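Local coordinates for protein Kiaa0380 (Homo sapiens, PDB 1HTJ) that probably links heterotrimeric G protein signalling to Rho GTPases, acting as a guanine nucleotide exchange factor whose RGS-like domain is likely to recognise G-alpha subunits, at residues I29-Q32 / K36-S39; A66-Q71 / L196-S201; N86-K91 / L95-P100; A105-R110 / R118-E123. The protein carries 3 engineered substitutions. One frame throughout, in Å; residues are numbered along the deposited sequence.

Contact 1 of 4, residues I29-Q32 / K36-S39; sequences IIFQ and KLKS
I30 and L37 make the apolar centre of this contact between two short consecutive helices: the methyl I30 CG2 lies 3.6 Å from L37 CD1. The same leucine methyl also reaches the ring of F31, 3.9 Å from F31 CD2, so one branch of L37 serves two partners. It gets there because L37 carries CG anti to its backbone N (chi1 -154°), which swings the isobutyl group across to the other helix. Branched and aromatic carbon side chains suit this side, where all three residues are buried.

The second kind of contact is between a methyl and the carbon chain of a lysine. I29 CG2 lies 3.3 Å from K36 CE and 3.4 Å from K36 CD, tighter than ordinary carbon packing. K36 runs extended as far as CE and turns only at its last torsion (chi4 68°), and its NZ forms a salt bridge with D33 in the link between the segments. A lysine fits this border, since its chain can pack while its charge stays with an acid.

Helix 41-54 packs against the pair, with H43 touching I30 and L37, while F31 extends to V46 and sets its ring edge-to-face with Y139 of helix 118-144.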
loop_
_atom_site.group_PDB
_atom_site.type_symbol
_atom_site.label_atom_id
_atom_site.label_comp_id
_atom_site.label_asym_id
_atom_site.label_seq_id
_atom_site.Cartn_x
_atom_site.Cartn_y
_atom_site.Cartn_z
ATOM N N ILE A 29 -2.843 10.766 -15.492
ATOM C CA ILE A 29 -1.889 11.542 -14.712
ATOM C C ILE A 29 -1.660 10.902 -13.344
ATOM O O ILE A 29 -0.519 10.717 -12.918
ATOM C CB ILE A 29 -2.378 12.996 -14.521
ATOM C CG1 ILE A 29 -2.343 13.735 -15.861
ATOM C CG2 ILE A 29 -1.512 13.714 -13.509
ATOM C CD1 ILE A 29 -0.997 13.657 -16.584
ATOM N N ILE A 30 -2.751 10.553 -12.673
ATOM C CA ILE A 30 -2.682 9.932 -11.359
ATOM C C ILE A 30 -1.967 8.577 -11.324
ATOM O O ILE A 30 -1.052 8.386 -10.533
ATOM C CB ILE A 30 -4.093 9.781 -10.767
ATOM C CG1 ILE A 30 -4.717 11.171 -10.602
ATOM C CG2 ILE A 30 -4.032 9.059 -9.428
ATOM C CD1 ILE A 30 -6.127 11.167 -10.090
ATOM N N PHE A 31 -2.369 7.646 -12.183
ATOM C CA PHE A 31 -1.754 6.315 -12.202
ATOM C C PHE A 31 -0.265 6.319 -12.509
ATOM O O PHE A 31 0.456 5.375 -12.195
ATOM C CB PHE A 31 -2.481 5.412 -13.203
ATOM C CG PHE A 31 -3.805 4.930 -12.716
ATOM C CD1 PHE A 31 -4.967 5.210 -13.421
ATOM C CD2 PHE A 31 -3.895 4.198 -11.538
ATOM C CE1 PHE A 31 -6.204 4.768 -12.961
ATOM C CE2 PHE A 31 -5.122 3.752 -11.068
ATOM C CZ PHE A 31 -6.282 4.035 -11.779
ATOM N N GLN A 32 0.200 7.401 -13.108
ATOM C CA GLN A 32 1.602 7.529 -13.472
ATOM C C GLN A 32 2.524 7.938 -12.310
ATOM O O GLN A 32 3.687 7.520 -12.256
ATOM C CB GLN A 32 1.707 8.546 -14.609
ATOM C CG GLN A 32 3.062 8.639 -15.267
ATOM C CD GLN A 32 3.039 9.530 -16.501
ATOM O OE1 GLN A 32 4.079 9.783 -17.109
ATOM N NE2 GLN A 32 1.849 10.005 -16.881
ATOM N N LYS A 36 0.809 11.190 -6.547
ATOM C CA LYS A 36 -0.562 11.583 -6.821
ATOM C C LYS A 36 -1.484 10.463 -6.357
ATOM O O LYS A 36 -2.508 10.701 -5.718
ATOM C CB LYS A 36 -0.758 11.819 -8.324
ATOM C CG LYS A 36 0.129 12.900 -8.922
ATOM C CD LYS A 36 -0.271 13.183 -10.373
ATOM C CE LYS A 36 0.539 14.324 -10.974
ATOM N NZ LYS A 36 1.970 13.960 -11.146
ATOM N N LEU A 37 -1.092 9.238 -6.696
ATOM C CA LEU A 37 -1.834 8.034 -6.361
ATOM C C LEU A 37 -2.048 7.889 -4.851
ATOM O O LEU A 37 -3.126 7.484 -4.418
ATOM C CB LEU A 37 -1.082 6.828 -6.928
ATOM C CG LEU A 37 -1.829 5.537 -7.264
ATOM C CD1 LEU A 37 -3.048 5.815 -8.148
ATOM C CD2 LEU A 37 -0.851 4.592 -7.963
ATOM N N LYS A 38 -1.033 8.234 -4.057
ATOM C CA LYS A 38 -1.125 8.141 -2.592
ATOM C C LYS A 38 -2.292 8.966 -2.079
ATOM O O LYS A 38 -2.948 8.603 -1.100
ATOM C CB LYS A 38 0.136 8.683 -1.907
ATOM C CG LYS A 38 1.447 8.068 -2.359
ATOM C CD LYS A 38 2.607 8.541 -1.486
ATOM C CE LYS A 38 2.673 10.056 -1.395
ATOM N NZ LYS A 38 3.793 10.491 -0.520
ATOM N N SER A 39 -2.528 10.085 -2.755
ATOM C CA SER A 39 -3.582 11.018 -2.394
ATOM C C SER A 39 -4.946 10.706 -2.996
ATOM O O SER A 39 -5.936 11.341 -2.631
ATOM C CB SER A 39 -3.170 12.428 -2.822
ATOM O OG SER A 39 -1.853 12.710 -2.383
#

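Contact 2 of 4, residues A66-Q71 / L196-S201; sequences AEVYQQ and LNTYMS
The phenol ring of Y199 receives two side chains of helix 58-69. At its edge, near the ring plane, E67 CG stands 4.5 Å from Y199 CE1, a loose contact; beside it V68 CG2 comes to 3.5 Å from Y199 CD1. On its own helix, Y199 carries its ring anti to the backbone N (chi1 -169°), which brings it round to meet V68. Y199 also touches L44 of helix 41-54.

Both methyls of V68 take part. CG2 meets the ring and T198 as well, while CG1 meets only the methyl of T198, 4.1 Å from T198 CG2; L80 of helix 76-89 touches both V68 and T198. A compact branched residue suits a place where V68 CA and Y199 CA are 6.3 Å apart. T198 offers its methyl to the contact and keeps its hydroxyl for the oxygen of F194, one turn back.

E67 bends its carboxylate off the ring: OE1 accepts from Q125, and OE2 forms a salt bridge with K38 NZ and takes a weak bond from Q71 NE2. With helices 41-54 and 76-89 among its neighbours, this is the helix-on-helix packing of an all-helical RGS-like domain, joining parts of the chain 125 residues apart.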
loop_
_atom_site.group_PDB
_atom_site.type_symbol
_atom_site.label_atom_id
_atom_site.label_comp_id
_atom_site.label_asym_id
_atom_site.label_seq_id
_atom_site.Cartn_x
_atom_site.Cartn_y
_atom_site.Cartn_z
ATOM N N ALA A 66 4.701 2.543 5.825
ATOM C CA ALA A 66 5.780 3.439 6.248
ATOM C C ALA A 66 5.274 4.868 6.128
ATOM O O ALA A 66 5.609 5.730 6.934
ATOM C CB ALA A 66 7.014 3.250 5.374
ATOM N N GLU A 67 4.456 5.104 5.110
ATOM C CA GLU A 67 3.867 6.411 4.876
ATOM C C GLU A 67 2.956 6.760 6.062
ATOM O O GLU A 67 3.023 7.869 6.595
ATOM C CB GLU A 67 3.075 6.381 3.571
ATOM C CG GLU A 67 2.734 7.740 2.994
ATOM C CD GLU A 67 3.962 8.582 2.671
ATOM O OE1 GLU A 67 5.081 8.023 2.549
ATOM O OE2 GLU A 67 3.791 9.814 2.526
ATOM N N VAL A 68 2.121 5.817 6.490
ATOM C CA VAL A 68 1.241 6.065 7.632
ATOM C C VAL A 68 2.061 6.290 8.900
ATOM O O VAL A 68 1.739 7.164 9.710
ATOM C CB VAL A 68 0.301 4.880 7.914
ATOM C CG1 VAL A 68 -0.506 5.151 9.177
ATOM C CG2 VAL A 68 -0.621 4.647 6.718
ATOM N N TYR A 69 3.112 5.488 9.066
ATOM C CA TYR A 69 3.977 5.583 10.237
ATOM C C TYR A 69 4.524 6.995 10.449
ATOM O O TYR A 69 4.478 7.531 11.552
ATOM C CB TYR A 69 5.156 4.622 10.103
ATOM C CG TYR A 69 6.124 4.684 11.268
ATOM C CD1 TYR A 69 5.930 3.896 12.403
ATOM C CD2 TYR A 69 7.233 5.538 11.238
ATOM C CE1 TYR A 69 6.813 3.950 13.474
ATOM C CE2 TYR A 69 8.122 5.600 12.306
ATOM C CZ TYR A 69 7.904 4.801 13.419
ATOM O OH TYR A 69 8.777 4.847 14.474
ATOM N N GLN A 70 5.047 7.580 9.379
ATOM C CA GLN A 70 5.628 8.911 9.423
ATOM C C GLN A 70 4.605 10.017 9.602
ATOM O O GLN A 70 4.895 11.171 9.310
ATOM C CB GLN A 70 6.411 9.171 8.143
ATOM C CG GLN A 70 7.545 8.203 7.925
ATOM C CD GLN A 70 8.196 8.398 6.583
ATOM O OE1 GLN A 70 7.526 8.391 5.550
ATOM N NE2 GLN A 70 9.508 8.573 6.582
ATOM N N GLN A 71 3.419 9.675 10.089
ATOM C CA GLN A 71 2.365 10.664 10.277
ATOM C C GLN A 71 1.456 10.251 11.428
ATOM O O GLN A 71 0.371 10.808 11.609
ATOM C CB GLN A 71 1.547 10.784 8.987
ATOM C CG GLN A 71 2.356 11.256 7.779
ATOM C CD GLN A 71 1.767 10.812 6.443
ATOM O OE1 GLN A 71 0.555 10.917 6.213
ATOM N NE2 GLN A 71 2.628 10.321 5.547
ATOM N N LEU A 196 -3.262 -3.089 4.310
ATOM C CA LEU A 196 -4.258 -2.394 3.509
ATOM C C LEU A 196 -5.149 -1.521 4.385
ATOM O O LEU A 196 -5.348 -0.332 4.107
ATOM C CB LEU A 196 -5.131 -3.405 2.756
ATOM C CG LEU A 196 -6.258 -2.817 1.894
ATOM C CD1 LEU A 196 -5.682 -1.895 0.810
ATOM C CD2 LEU A 196 -7.036 -3.963 1.254
ATOM N N ASN A 197 -5.692 -2.113 5.443
ATOM C CA ASN A 197 -6.576 -1.363 6.322
ATOM C C ASN A 197 -5.850 -0.255 7.090
ATOM O O ASN A 197 -6.436 0.768 7.395
ATOM C CB ASN A 197 -7.287 -2.317 7.282
ATOM C CG ASN A 197 -8.283 -3.203 6.567
ATOM O OD1 ASN A 197 -9.032 -2.732 5.712
ATOM N ND2 ASN A 197 -8.300 -4.493 6.911
ATOM N N THR A 198 -4.571 -0.455 7.385
ATOM C CA THR A 198 -3.805 0.561 8.084
ATOM C C THR A 198 -3.783 1.848 7.270
ATOM O O THR A 198 -3.951 2.943 7.804
ATOM C CB THR A 198 -2.369 0.097 8.300
ATOM O OG1 THR A 198 -2.363 -0.962 9.256
ATOM C CG2 THR A 198 -1.496 1.235 8.777
ATOM N N TYR A 199 -3.572 1.707 5.966
ATOM C CA TYR A 199 -3.521 2.862 5.092
ATOM C C TYR A 199 -4.890 3.445 4.831
ATOM O O TYR A 199 -5.104 4.646 4.988
ATOM C CB TYR A 199 -2.916 2.518 3.736
ATOM C CG TYR A 199 -2.621 3.777 2.959
ATOM C CD1 TYR A 199 -1.518 4.569 3.291
ATOM C CD2 TYR A 199 -3.476 4.218 1.947
ATOM C CE1 TYR A 199 -1.269 5.767 2.638
ATOM C CE2 TYR A 199 -3.241 5.421 1.282
ATOM C CZ TYR A 199 -2.133 6.189 1.632
ATOM O OH TYR A 199 -1.854 7.365 0.967
HETATM N N MSE A 200 -5.807 2.587 4.399
HETATM C CA MSE A 200 -7.153 3.028 4.080
HETATM C C MSE A 200 -7.806 3.712 5.263
HETATM O O MSE A 200 -8.378 4.795 5.137
HETATM C CB MSE A 200 -8.005 1.847 3.609
HETATM C CG MSE A 200 -7.698 1.410 2.181
HETATM SE SE MSE A 200 -7.814 2.883 0.904
HETATM C CE MSE A 200 -6.894 2.117 -0.619
ATOM N N SER A 201 -7.721 3.068 6.417
ATOM C CA SER A 201 -8.298 3.615 7.629
ATOM C C SER A 201 -7.707 5.002 7.842
ATOM O O SER A 201 -8.431 5.970 8.050
ATOM C CB SER A 201 -7.971 2.707 8.806
ATOM O OG SER A 201 -8.361 3.306 10.014
#

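Contact 3 of 4, residues N86-K91 / L95-P100; sequences NIFLEK and LRVKIP
With CG placed beside its backbone N (chi1 -57°), L95 runs side by side with I87, and I87 CG2 comes to 3.8 Å from L95 CD1. F88 joins them from the same direction: F88 CD2 lies 3.7 Å from L95 CB. The methyl I87 CG2 also covers one face of that ring, over its centre, while L95 O stands at the ring edge.

Two backbone bonds tie the segments. I87 O accepts from L95 N at 2.9 Å, and F88 O accepts from V97 N at 2.9 Å, the latter lying in the carbonyl plane. F88 O is approached as well by R96 CA, in a C-H...O contact of 3.2 Å.

R96 bends at its second torsion (chi2 73°) and folds back over the end of the helix, where its long chain can reach the carbonyl oxygens. Its CD lies 3.5 Å from E90 O, and K91 O stands over one face of the guanidinium, all without hydrogen bonds. An alanine here would probably leave the oxygens of E90 and K91 without that nearby positive group.

Further along, L89 CD2 meets I99 CD1 at 4.2 Å, two aliphatic side chains suited to a buried seam that I107 of helix 101-112 also joins. F88 and V97 both press on F62 of helix 58-69. The whole is a helix terminus, widened by a pi-type turn at 86-89, against which the connection to helix 101-112 doubles back in extended form.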
loop_
_atom_site.group_PDB
_atom_site.type_symbol
_atom_site.label_atom_id
_atom_site.label_comp_id
_atom_site.label_asym_id
_atom_site.label_seq_id
_atom_site.Cartn_x
_atom_site.Cartn_y
_atom_site.Cartn_z
ATOM N N ASN A 86 7.607 -6.915 11.647
ATOM C CA ASN A 86 7.209 -8.327 11.580
ATOM C C ASN A 86 6.588 -8.725 10.244
ATOM O O ASN A 86 6.762 -9.852 9.782
ATOM C CB ASN A 86 6.221 -8.655 12.715
ATOM C CG ASN A 86 6.893 -8.679 14.082
ATOM O OD1 ASN A 86 7.879 -9.379 14.276
ATOM N ND2 ASN A 86 6.363 -7.912 15.027
ATOM N N ILE A 87 5.865 -7.800 9.623
ATOM C CA ILE A 87 5.219 -8.093 8.356
ATOM C C ILE A 87 6.117 -7.962 7.134
ATOM O O ILE A 87 6.075 -8.805 6.220
ATOM C CB ILE A 87 3.998 -7.187 8.147
ATOM C CG1 ILE A 87 2.915 -7.551 9.160
ATOM C CG2 ILE A 87 3.476 -7.323 6.716
ATOM C CD1 ILE A 87 1.703 -6.686 9.086
ATOM N N PHE A 88 6.944 -6.923 7.128
ATOM C CA PHE A 88 7.784 -6.647 5.971
ATOM C C PHE A 88 9.291 -6.793 6.071
ATOM O O PHE A 88 9.932 -7.132 5.085
ATOM C CB PHE A 88 7.529 -5.213 5.478
ATOM C CG PHE A 88 6.077 -4.880 5.274
ATOM C CD1 PHE A 88 5.374 -4.180 6.239
ATOM C CD2 PHE A 88 5.422 -5.250 4.098
ATOM C CE1 PHE A 88 4.044 -3.849 6.042
ATOM C CE2 PHE A 88 4.089 -4.926 3.891
ATOM C CZ PHE A 88 3.395 -4.222 4.864
ATOM N N LEU A 89 9.864 -6.553 7.241
ATOM C CA LEU A 89 11.310 -6.546 7.319
ATOM C C LEU A 89 12.095 -7.597 8.054
ATOM O O LEU A 89 13.293 -7.742 7.808
ATOM C CB LEU A 89 11.757 -5.174 7.824
ATOM C CG LEU A 89 11.128 -3.980 7.104
ATOM C CD1 LEU A 89 11.485 -2.699 7.835
ATOM C CD2 LEU A 89 11.599 -3.948 5.653
ATOM N N GLU A 90 11.465 -8.333 8.953
ATOM C CA GLU A 90 12.228 -9.324 9.680
ATOM C C GLU A 90 12.537 -10.550 8.820
ATOM O O GLU A 90 11.881 -10.799 7.806
ATOM C CB GLU A 90 11.505 -9.694 10.977
ATOM C CG GLU A 90 10.378 -10.672 10.840
ATOM C CD GLU A 90 10.832 -12.081 11.128
ATOM O OE1 GLU A 90 11.477 -12.273 12.177
ATOM O OE2 GLU A 90 10.545 -12.989 10.319
ATOM N N LYS A 91 13.571 -11.283 9.229
ATOM C CA LYS A 91 14.044 -12.482 8.541
ATOM C C LYS A 91 13.010 -13.291 7.763
ATOM O O LYS A 91 13.215 -13.614 6.593
ATOM C CB LYS A 91 14.732 -13.428 9.548
ATOM C CG LYS A 91 16.255 -13.397 9.480
ATOM C CD LYS A 91 16.751 -13.810 8.085
ATOM C CE LYS A 91 18.232 -13.475 7.880
ATOM N NZ LYS A 91 19.105 -13.976 8.982
ATOM N N LEU A 95 5.460 -10.606 3.994
ATOM C CA LEU A 95 5.459 -9.665 2.871
ATOM C C LEU A 95 6.814 -8.968 2.852
ATOM O O LEU A 95 6.922 -7.732 2.831
ATOM C CB LEU A 95 4.343 -8.637 3.042
ATOM C CG LEU A 95 2.935 -9.210 3.193
ATOM C CD1 LEU A 95 1.935 -8.047 3.267
ATOM C CD2 LEU A 95 2.618 -10.148 2.019
ATOM N N ARG A 96 7.845 -9.799 2.857
ATOM C CA ARG A 96 9.222 -9.361 2.884
ATOM C C ARG A 96 9.651 -8.384 1.812
ATOM O O ARG A 96 9.401 -8.570 0.626
ATOM C CB ARG A 96 10.145 -10.570 2.828
ATOM C CG ARG A 96 11.618 -10.234 3.021
ATOM C CD ARG A 96 11.899 -9.887 4.472
ATOM N NE ARG A 96 13.289 -9.503 4.692
ATOM C CZ ARG A 96 14.336 -10.247 4.343
ATOM N NH1 ARG A 96 14.158 -11.428 3.752
ATOM N NH2 ARG A 96 15.568 -9.803 4.586
ATOM N N VAL A 97 10.303 -7.327 2.261
ATOM C CA VAL A 97 10.850 -6.326 1.378
ATOM C C VAL A 97 12.337 -6.368 1.709
ATOM O O VAL A 97 12.737 -6.174 2.854
ATOM C CB VAL A 97 10.289 -4.926 1.673
ATOM C CG1 VAL A 97 11.071 -3.888 0.896
ATOM C CG2 VAL A 97 8.821 -4.863 1.293
ATOM N N LYS A 98 13.156 -6.661 0.714
ATOM C CA LYS A 98 14.577 -6.730 0.970
ATOM C C LYS A 98 15.204 -5.333 0.911
ATOM O O LYS A 98 14.907 -4.545 0.011
ATOM C CB LYS A 98 15.243 -7.670 -0.039
ATOM C CG LYS A 98 16.677 -7.990 0.331
ATOM C CD LYS A 98 17.498 -8.459 -0.862
ATOM C CE LYS A 98 18.983 -8.186 -0.609
ATOM N NZ LYS A 98 19.272 -6.717 -0.432
ATOM N N ILE A 99 16.055 -5.028 1.887
ATOM C CA ILE A 99 16.731 -3.730 1.945
ATOM C C ILE A 99 18.182 -3.943 2.382
ATOM O O ILE A 99 18.518 -4.988 2.940
ATOM C CB ILE A 99 16.022 -2.763 2.942
ATOM C CG1 ILE A 99 16.135 -3.293 4.382
ATOM C CG2 ILE A 99 14.559 -2.600 2.543
ATOM C CD1 ILE A 99 15.482 -2.399 5.449
ATOM N N PRO A 100 19.064 -2.962 2.122
ATOM C CA PRO A 100 20.475 -3.080 2.505
ATOM C C PRO A 100 20.666 -3.509 3.959
ATOM O O PRO A 100 20.001 -2.992 4.866
ATOM C CB PRO A 100 21.018 -1.674 2.247
ATOM C CG PRO A 100 20.221 -1.237 1.077
ATOM C CD PRO A 100 18.821 -1.681 1.435
#

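Contact 4 of 4, residues A105-R110 / R118-E123; sequences AEIDSR and RGVLCE
V120 projects from helix 118-144 among E106, I107 and R110 of helix 101-112. The two helices form a roughly antiparallel helical hairpin joined by a short link, their local axes 9.4 Å apart at an angle of 144°. Nearest to V120 is I107, whose CG1 lies 3.4 Å from both V120 CB and V120 CG2, tighter than usual for carbon. The two side chains run antiparallel alongside each other, and short branched carbons allow so close an approach. Beyond the valine, I107 CD1 continues to L121 CD2 at 4.1 Å. With an alanine in place of I107, V120 would probably lose its tightest partner and a gap would open towards L121.

The valine's other neighbours are chiefly the carbon parts of two charged residues. E106 CB lies 3.9 Å from V120 CG1. V120 lies alongside the extended R110 from CD to NE, with R110 CD 3.9 Å from V120 CG2. Long polar residues suit this border because they pack with carbon while their charges pair with each other.

Further out, L89 and I99 touch I107, F62 and Y69 touch L121, and R110 NH1 makes a weak bond to D116 O in the link. Within its helix the arginine forms a salt bridge with the acid one turn back through two weak, long bonds: R110 NE is 3.3 Å from E106 OE1, and R110 NH2 reaches E106 OE2, which lies in the guanidinium plane at its edge.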
loop_
_atom_site.group_PDB
_atom_site.type_symbol
_atom_site.label_atom_id
_atom_site.label_comp_id
_atom_site.label_asym_id
_atom_site.label_seq_id
_atom_site.Cartn_x
_atom_site.Cartn_y
_atom_site.Cartn_z
ATOM N N ALA A 105 19.579 -3.160 9.802
ATOM C CA ALA A 105 20.059 -3.142 11.179
ATOM C C ALA A 105 19.573 -1.923 11.953
ATOM O O ALA A 105 19.132 -2.047 13.090
ATOM C CB ALA A 105 21.585 -3.194 11.197
ATOM N N GLU A 106 19.670 -0.749 11.338
ATOM C CA GLU A 106 19.228 0.492 11.968
ATOM C C GLU A 106 17.731 0.425 12.254
ATOM O O GLU A 106 17.278 0.739 13.356
ATOM C CB GLU A 106 19.504 1.678 11.040
ATOM C CG GLU A 106 20.701 2.545 11.406
ATOM C CD GLU A 106 20.373 3.608 12.437
ATOM O OE1 GLU A 106 20.143 3.253 13.608
ATOM O OE2 GLU A 106 20.341 4.802 12.074
ATOM N N ILE A 107 16.967 0.025 11.241
ATOM C CA ILE A 107 15.517 -0.079 11.370
ATOM C C ILE A 107 15.137 -1.072 12.461
ATOM O O ILE A 107 14.298 -0.773 13.307
ATOM C CB ILE A 107 14.879 -0.484 10.025
ATOM C CG1 ILE A 107 14.897 0.718 9.078
ATOM C CG2 ILE A 107 13.462 -0.962 10.229
ATOM C CD1 ILE A 107 14.392 0.417 7.686
ATOM N N ASP A 108 15.771 -2.241 12.454
ATOM C CA ASP A 108 15.496 -3.261 13.457
ATOM C C ASP A 108 15.677 -2.696 14.866
ATOM O O ASP A 108 14.794 -2.822 15.719
ATOM C CB ASP A 108 16.431 -4.454 13.263
ATOM C CG ASP A 108 16.235 -5.538 14.319
ATOM O OD1 ASP A 108 15.272 -5.454 15.121
ATOM O OD2 ASP A 108 17.047 -6.490 14.342
ATOM N N SER A 109 16.831 -2.079 15.099
ATOM C CA SER A 109 17.152 -1.492 16.390
ATOM C C SER A 109 16.093 -0.490 16.861
ATOM O O SER A 109 15.498 -0.658 17.925
ATOM C CB SER A 109 18.520 -0.815 16.308
ATOM O OG SER A 109 18.919 -0.324 17.571
ATOM N N ARG A 110 15.850 0.544 16.065
ATOM C CA ARG A 110 14.872 1.564 16.426
ATOM C C ARG A 110 13.458 1.038 16.654
ATOM O O ARG A 110 12.878 1.257 17.712
ATOM C CB ARG A 110 14.830 2.649 15.357
ATOM C CG ARG A 110 16.110 3.434 15.238
ATOM C CD ARG A 110 16.108 4.269 13.983
ATOM N NE ARG A 110 17.341 5.028 13.866
ATOM C CZ ARG A 110 17.601 6.137 14.549
ATOM N NH1 ARG A 110 16.700 6.622 15.397
ATOM N NH2 ARG A 110 18.767 6.755 14.387
ATOM N N ARG A 118 11.245 7.120 11.548
ATOM C CA ARG A 118 10.744 7.848 10.390
ATOM C C ARG A 118 11.838 8.064 9.351
ATOM O O ARG A 118 11.599 7.944 8.150
ATOM C CB ARG A 118 10.165 9.193 10.819
ATOM C CG ARG A 118 9.025 9.059 11.800
ATOM C CD ARG A 118 8.266 10.354 11.975
ATOM N NE ARG A 118 7.079 10.144 12.805
ATOM C CZ ARG A 118 6.102 11.038 12.977
ATOM N NH1 ARG A 118 6.160 12.223 12.371
ATOM N NH2 ARG A 118 5.064 10.745 13.761
ATOM N N GLY A 119 13.044 8.360 9.820
ATOM C CA GLY A 119 14.148 8.591 8.914
ATOM C C GLY A 119 14.546 7.358 8.138
ATOM O O GLY A 119 14.575 7.368 6.904
ATOM N N VAL A 120 14.865 6.290 8.864
ATOM C CA VAL A 120 15.264 5.045 8.241
ATOM C C VAL A 120 14.118 4.458 7.407
ATOM O O VAL A 120 14.352 3.929 6.323
ATOM C CB VAL A 120 15.732 4.022 9.302
ATOM C CG1 VAL A 120 17.004 4.505 9.957
ATOM C CG2 VAL A 120 14.668 3.832 10.353
ATOM N N LEU A 121 12.884 4.557 7.895
ATOM C CA LEU A 121 11.763 4.026 7.130
ATOM C C LEU A 121 11.659 4.766 5.807
ATOM O O LEU A 121 11.337 4.166 4.778
ATOM C CB LEU A 121 10.454 4.115 7.925
ATOM C CG LEU A 121 10.339 2.970 8.946
ATOM C CD1 LEU A 121 9.029 3.028 9.692
ATOM C CD2 LEU A 121 10.468 1.647 8.224
ATOM N N CYS A 122 11.954 6.065 5.832
ATOM C CA CYS A 122 11.932 6.884 4.625
ATOM C C CYS A 122 13.028 6.334 3.711
ATOM O O CYS A 122 12.856 6.224 2.496
ATOM C CB CYS A 122 12.221 8.341 4.982
ATOM S SG CYS A 122 11.619 9.546 3.782
ATOM N N GLU A 123 14.161 5.978 4.307
ATOM C CA GLU A 123 15.256 5.413 3.532
ATOM C C GLU A 123 14.798 4.079 2.940
ATOM O O GLU A 123 15.157 3.738 1.817
ATOM C CB GLU A 123 16.485 5.172 4.417
ATOM C CG GLU A 123 17.337 6.406 4.704
ATOM C CD GLU A 123 18.499 6.107 5.647
ATOM O OE1 GLU A 123 19.319 5.218 5.321
ATOM O OE2 GLU A 123 18.588 6.764 6.714
#

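Contact 2 joins contacts 1 and 4. Towards contact 1, its centre about 17 Å away, it reaches through Y199 OH, 2.6 Å from K38 O, a probable hydrogen bond. Towards contact 4 it reaches through Q70 NE2, 2.7 Å from R118 O, and through Y69 CD2 packed on L121 CD1 at 3.5 Å. Contact 4 in turn meets contact 3, L89 CD1 lying 3.6 Å from I107 CG2. Contacts 1 and 3 stand on opposite sides of the chain's centre, their own centres about 25 Å apart. Together they sample the length of a single helical domain; no ligand is involved in any of them.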